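Local coordinates for uncharacterized hypothetical protein (Parabacteroides merdae, PDB 4EI0) that is of unknown function, a DUF4466 family member whose chain is built largely from antiparallel beta sheets, at residues E37-M42 with A107-Y112; F68-Y73 with P83-S88. One frame throughout, in Å; residues are numbered along the deposited sequence.

Contact 1: E37-M42 with A107-Y112; sequences EFAYAM and AATLRY
Phe38 and Tyr112 lie side by side on the buried face of two antiparallel strands, and CD1 of Phe38 meets the edge of the Tyr112 ring in its plane, 3.8 Å from CD2 of Tyr112. Further along this face the selenomethionine Met42 turns at its last torsion (chi3 -82°), bringing CE back across the strand boundary to 3.8 Å from CG of Leu110, while its CG rests over one face of the Tyr40 ring. The Tyr40 ring leads away from the neighbouring strand, and its OH is hydrogen-bonded to Asn18. On the other face, Thr109 sits opposite Ala41 and divides its branches: CG2 lies 4.0 Å from CB of Ala39, and OG1 3.8 Å from CB of Ala41. A glycine here would probably open a shallow gap beside these two alanine methyls. Glu37 and Arg111 run alongside each other, yet OE2 of Glu37 is 4.3 Å from NE of Arg111 and well out of the guanidinium plane; their salt bridges go to Arg23 and Asp81 respectively. Six backbone hydrogen bonds join the two strands within a five-stranded antiparallel sheet, which packs on strands 51-58 and 124-133 of a second sheet, as in a beta sandwich.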
loop_
_atom_site.group_PDB
_atom_site.type_symbol
_atom_site.label_atom_id
_atom_site.label_comp_id
_atom_site.label_asym_id
_atom_site.label_seq_id
_atom_site.Cartn_x
_atom_site.Cartn_y
_atom_site.Cartn_z
ATOM N N GLU B 37 -19.884 7.960 -1.223
ATOM C CA GLU B 37 -18.522 7.501 -1.454
ATOM C C GLU B 37 -18.343 6.062 -1.013
ATOM O O GLU B 37 -18.776 5.690 0.089
ATOM C CB GLU B 37 -17.575 8.342 -0.650
ATOM C CG GLU B 37 -16.116 8.018 -0.921
ATOM C CD GLU B 37 -15.174 8.811 -0.048
ATOM O OE1 GLU B 37 -15.571 9.877 0.475
ATOM O OE2 GLU B 37 -14.030 8.368 0.111
ATOM N N PHE B 38 -17.687 5.282 -1.863
ATOM C CA PHE B 38 -17.471 3.852 -1.640
ATOM C C PHE B 38 -15.954 3.553 -1.793
ATOM O O PHE B 38 -15.265 4.235 -2.556
ATOM C CB PHE B 38 -18.272 3.016 -2.644
ATOM C CG PHE B 38 -19.766 3.106 -2.498
ATOM C CD1 PHE B 38 -20.467 4.124 -3.092
ATOM C CD2 PHE B 38 -20.446 2.191 -1.747
ATOM C CE1 PHE B 38 -21.840 4.206 -2.952
ATOM C CE2 PHE B 38 -21.818 2.271 -1.587
ATOM C CZ PHE B 38 -22.516 3.279 -2.198
ATOM N N ALA B 39 -15.448 2.549 -1.073
ATOM C CA ALA B 39 -14.072 2.072 -1.216
ATOM C C ALA B 39 -14.164 0.630 -1.700
ATOM O O ALA B 39 -14.648 -0.227 -0.965
ATOM C CB ALA B 39 -13.315 2.157 0.100
ATOM N N TYR B 40 -13.776 0.395 -2.954
ATOM C CA TYR B 40 -13.925 -0.903 -3.624
ATOM C C TYR B 40 -12.533 -1.555 -3.665
ATOM O O TYR B 40 -11.655 -1.059 -4.361
ATOM C CB TYR B 40 -14.425 -0.748 -5.029
ATOM C CG TYR B 40 -14.688 -2.037 -5.807
ATOM C CD1 TYR B 40 -15.301 -3.130 -5.217
ATOM C CD2 TYR B 40 -14.350 -2.136 -7.158
ATOM C CE1 TYR B 40 -15.541 -4.303 -5.931
ATOM C CE2 TYR B 40 -14.613 -3.301 -7.892
ATOM C CZ TYR B 40 -15.217 -4.378 -7.275
ATOM O OH TYR B 40 -15.481 -5.536 -8.004
ATOM N N ALA B 41 -12.378 -2.655 -2.917
ATOM C CA ALA B 41 -11.130 -3.420 -2.797
ATOM C C ALA B 41 -11.163 -4.631 -3.691
ATOM O O ALA B 41 -12.153 -5.371 -3.695
ATOM C CB ALA B 41 -10.929 -3.868 -1.354
HETATM N N MSE B 42 -10.052 -4.872 -4.382
HETATM C CA MSE B 42 -9.892 -6.018 -5.290
HETATM C C MSE B 42 -8.552 -6.681 -5.037
HETATM O O MSE B 42 -7.604 -6.021 -4.655
HETATM C CB MSE B 42 -9.930 -5.531 -6.747
HETATM C CG MSE B 42 -11.166 -4.733 -7.098
HETATM SE SE MSE B 42 -10.863 -3.510 -8.556
HETATM C CE MSE B 42 -10.037 -2.137 -7.321
ATOM N N ALA B 107 -3.456 -5.972 -6.392
ATOM C CA ALA B 107 -4.359 -5.565 -5.306
ATOM C C ALA B 107 -4.519 -4.065 -5.338
ATOM O O ALA B 107 -3.540 -3.331 -5.527
ATOM C CB ALA B 107 -3.901 -6.061 -3.910
ATOM N N ALA B 108 -5.762 -3.602 -5.215
ATOM C CA ALA B 108 -5.985 -2.142 -5.206
ATOM C C ALA B 108 -7.297 -1.842 -4.493
ATOM O O ALA B 108 -8.170 -2.687 -4.385
ATOM C CB ALA B 108 -6.043 -1.592 -6.602
ATOM N N THR B 109 -7.394 -0.622 -3.990
ATOM C CA THR B 109 -8.646 -0.086 -3.456
ATOM C C THR B 109 -8.942 1.239 -4.086
ATOM O O THR B 109 -8.145 2.161 -3.984
ATOM C CB THR B 109 -8.566 0.112 -1.956
ATOM O OG1 THR B 109 -8.283 -1.124 -1.356
ATOM C CG2 THR B 109 -9.890 0.654 -1.379
ATOM N N LEU B 110 -10.020 1.287 -4.832
ATOM C CA LEU B 110 -10.385 2.463 -5.589
ATOM C C LEU B 110 -11.596 3.057 -4.944
ATOM O O LEU B 110 -12.456 2.316 -4.461
ATOM C CB LEU B 110 -10.735 2.125 -7.033
ATOM C CG LEU B 110 -9.634 1.561 -7.947
ATOM C CD1 LEU B 110 -10.293 1.192 -9.255
ATOM C CD2 LEU B 110 -8.491 2.575 -8.123
ATOM N N ARG B 111 -11.633 4.394 -4.915
ATOM C CA ARG B 111 -12.785 5.148 -4.405
ATOM C C ARG B 111 -13.701 5.555 -5.514
ATOM O O ARG B 111 -13.260 6.113 -6.529
ATOM C CB ARG B 111 -12.285 6.340 -3.653
ATOM C CG ARG B 111 -11.588 5.898 -2.379
ATOM C CD ARG B 111 -10.957 7.051 -1.648
ATOM N NE ARG B 111 -10.249 6.512 -0.513
ATOM C CZ ARG B 111 -9.373 7.182 0.205
ATOM N NH1 ARG B 111 -9.082 8.434 -0.090
ATOM N NH2 ARG B 111 -8.766 6.571 1.195
ATOM N N TYR B 112 -14.983 5.228 -5.355
ATOM C CA TYR B 112 -16.038 5.613 -6.284
ATOM C C TYR B 112 -16.933 6.639 -5.611
ATOM O O TYR B 112 -17.313 6.472 -4.436
ATOM C CB TYR B 112 -16.849 4.390 -6.667
ATOM C CG TYR B 112 -18.175 4.622 -7.377
ATOM C CD1 TYR B 112 -18.230 4.967 -8.714
ATOM C CD2 TYR B 112 -19.373 4.410 -6.725
ATOM C CE1 TYR B 112 -19.430 5.164 -9.363
ATOM C CE2 TYR B 112 -20.578 4.616 -7.356
ATOM C CZ TYR B 112 -20.603 4.975 -8.667
ATOM O OH TYR B 112 -21.796 5.125 -9.303
#

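Contact 2: F68-Y73 with P83-S88; sequences FDPNSY and PVKVCS
Pro70 packs its CB 4.0 Å from CB of Cys87. Its carbonyl oxygen accepts twice, from Val86 N and Cys87 N, each at 3.2 Å from Pro70 O and in the carbonyl plane; both bonds are bent, and the N-H...O angle from Val86 is 135°. One carbonyl thus grips two successive backbone N-H groups. Asn71 is held by the carboxylate of Asp69, whose OD1 takes two donors: the backbone N of Asn71, an Asx turn, and, through its syn lone pair, ND2 of Asn71. Asn71 places CG anti to its carbonyl carbon (chi1 -63°), and from there OD1 reaches over the backbone of Lys85, 3.2 Å from its CA, while CB of Asn71 touches CB of Pro83. Strands 67-75 and 81-85 form a beta hairpin at one margin of the sheet within this chain, and Ser72 and Val84 form a hydrogen-bonded pair in it: Ser72 N to Val84 O is 2.8 Å and Val84 N to Ser72 O 2.9 Å. CB of Ser72 meets CG2 of Val86 at 3.8 Å. Tyr73 lies across Pro83, CE1 of the ring coming 3.6 Å from CB of the proline; its OH donates a short hydrogen bond to OD2 of Asp69, and Arg111 makes a cation-pi contact with its ring. Pro83 O accepts from Thr105 OG1 of the second subunit.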
loop_
_atom_site.group_PDB
_atom_site.type_symbol
_atom_site.label_atom_id
_atom_site.label_comp_id
_atom_site.label_asym_id
_atom_site.label_seq_id
_atom_site.Cartn_x
_atom_site.Cartn_y
_atom_site.Cartn_z
ATOM N N PHE B 68 -14.725 7.095 -10.672
ATOM C CA PHE B 68 -13.721 6.413 -9.870
ATOM C C PHE B 68 -12.501 7.295 -9.872
ATOM O O PHE B 68 -12.027 7.682 -10.914
ATOM C CB PHE B 68 -13.295 5.116 -10.541
ATOM C CG PHE B 68 -14.047 3.902 -10.131
ATOM C CD1 PHE B 68 -13.925 3.389 -8.843
ATOM C CD2 PHE B 68 -14.748 3.171 -11.065
ATOM C CE1 PHE B 68 -14.557 2.206 -8.475
ATOM C CE2 PHE B 68 -15.388 2.015 -10.691
ATOM C CZ PHE B 68 -15.276 1.522 -9.403
ATOM N N ASP B 69 -11.957 7.591 -8.709
ATOM C CA ASP B 69 -10.679 8.260 -8.620
ATOM C C ASP B 69 -9.671 7.199 -9.131
ATOM O O ASP B 69 -9.814 6.016 -8.832
ATOM C CB ASP B 69 -10.529 8.706 -7.141
ATOM C CG ASP B 69 -9.143 9.145 -6.710
ATOM O OD1 ASP B 69 -8.131 8.796 -7.296
ATOM O OD2 ASP B 69 -9.073 9.775 -5.636
ATOM N N PRO B 70 -8.711 7.616 -9.961
ATOM C CA PRO B 70 -7.819 6.663 -10.591
ATOM C C PRO B 70 -6.687 6.174 -9.671
ATOM O O PRO B 70 -5.813 5.407 -10.140
ATOM C CB PRO B 70 -7.262 7.448 -11.804
ATOM C CG PRO B 70 -7.271 8.884 -11.337
ATOM C CD PRO B 70 -8.442 9.012 -10.408
ATOM N N ASN B 71 -6.615 6.654 -8.416
ATOM C CA ASN B 71 -5.555 6.218 -7.525
ATOM C C ASN B 71 -5.999 5.063 -6.677
ATOM O O ASN B 71 -7.087 5.073 -6.184
ATOM C CB ASN B 71 -5.089 7.320 -6.606
ATOM C CG ASN B 71 -4.494 8.471 -7.367
ATOM O OD1 ASN B 71 -3.336 8.453 -7.766
ATOM N ND2 ASN B 71 -5.279 9.493 -7.541
ATOM N N SER B 72 -5.148 4.069 -6.512
ATOM C CA SER B 72 -5.398 3.084 -5.492
ATOM C C SER B 72 -4.815 3.645 -4.220
ATOM O O SER B 72 -3.747 4.212 -4.224
ATOM C CB SER B 72 -4.779 1.727 -5.818
ATOM O OG SER B 72 -4.805 0.888 -4.681
ATOM N N TYR B 73 -5.561 3.493 -3.132
ATOM C CA TYR B 73 -5.182 3.979 -1.809
ATOM C C TYR B 73 -4.677 2.797 -1.018
ATOM O O TYR B 73 -5.468 2.007 -0.579
ATOM C CB TYR B 73 -6.412 4.646 -1.134
ATOM C CG TYR B 73 -6.681 5.992 -1.817
ATOM C CD1 TYR B 73 -6.008 7.141 -1.402
ATOM C CD2 TYR B 73 -7.504 6.081 -2.911
ATOM C CE1 TYR B 73 -6.187 8.340 -2.066
ATOM C CE2 TYR B 73 -7.686 7.267 -3.578
ATOM C CZ TYR B 73 -7.014 8.400 -3.145
ATOM O OH TYR B 73 -7.138 9.577 -3.843
ATOM N N PRO B 83 -1.808 7.231 -2.047
ATOM C CA PRO B 83 -2.371 7.138 -3.366
ATOM C C PRO B 83 -1.260 6.819 -4.408
ATOM O O PRO B 83 -0.172 7.410 -4.351
ATOM C CB PRO B 83 -2.974 8.520 -3.597
ATOM C CG PRO B 83 -2.197 9.419 -2.744
ATOM C CD PRO B 83 -1.711 8.632 -1.578
ATOM N N VAL B 84 -1.560 5.856 -5.271
ATOM C CA VAL B 84 -0.693 5.429 -6.368
ATOM C C VAL B 84 -1.573 5.425 -7.601
ATOM O O VAL B 84 -2.649 4.781 -7.643
ATOM C CB VAL B 84 -0.080 4.021 -6.125
ATOM C CG1 VAL B 84 0.775 3.605 -7.339
ATOM C CG2 VAL B 84 0.688 4.001 -4.825
ATOM N N LYS B 85 -1.168 6.138 -8.625
ATOM C CA LYS B 85 -2.067 6.352 -9.817
ATOM C C LYS B 85 -1.943 5.158 -10.749
ATOM O O LYS B 85 -1.108 5.111 -11.632
ATOM C CB LYS B 85 -1.746 7.675 -10.545
ATOM C CG LYS B 85 -2.667 8.023 -11.732
ATOM C CD LYS B 85 -3.084 9.488 -11.791
ATOM C CE LYS B 85 -3.712 9.868 -13.143
ATOM N NZ LYS B 85 -3.243 11.171 -13.712
ATOM N N VAL B 86 -2.833 4.193 -10.559
ATOM C CA VAL B 86 -2.721 2.902 -11.223
ATOM C C VAL B 86 -3.687 2.744 -12.381
ATOM O O VAL B 86 -3.609 1.774 -13.128
ATOM C CB VAL B 86 -2.920 1.739 -10.230
ATOM C CG1 VAL B 86 -1.780 1.680 -9.186
ATOM C CG2 VAL B 86 -4.259 1.846 -9.568
ATOM N N CYS B 87 -4.583 3.692 -12.542
ATOM C CA CYS B 87 -5.602 3.644 -13.585
ATOM C C CYS B 87 -5.582 4.841 -14.474
ATOM O O CYS B 87 -5.081 5.931 -14.109
ATOM C CB CYS B 87 -7.000 3.588 -12.973
ATOM S SG CYS B 87 -7.419 2.153 -11.992
ATOM N N SER B 88 -6.164 4.675 -15.657
ATOM C CA SER B 88 -6.459 5.843 -16.500
ATOM C C SER B 88 -7.785 6.437 -15.998
ATOM O O SER B 88 -8.416 5.876 -15.119
ATOM C CB SER B 88 -6.534 5.433 -17.954
ATOM O OG SER B 88 -7.282 4.230 -18.073
#

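Contacts 1 and 2 are two strand pairs of one antiparallel sheet, their centres about 9 Å apart, joined through the pairing of strand 107-115 of contact 1 with strand 67-75 of contact 2. Probable hydrogen bonds run from Asp69 N to Arg111 O at 2.9 Å and from Tyr73 N to Thr109 O at 3.0 Å. Side chains add to the seam, with CD2 of Leu110 3.5 Å from Asn71 O and OG of Ser72 bonded to Thr109 N. In sequence the hairpin is nested within the loop closed by contact 1. Both contacts reach the dimer partner: Ala107 packs on Ile82 of the second subunit, and Val86 on Val84 of that subunit.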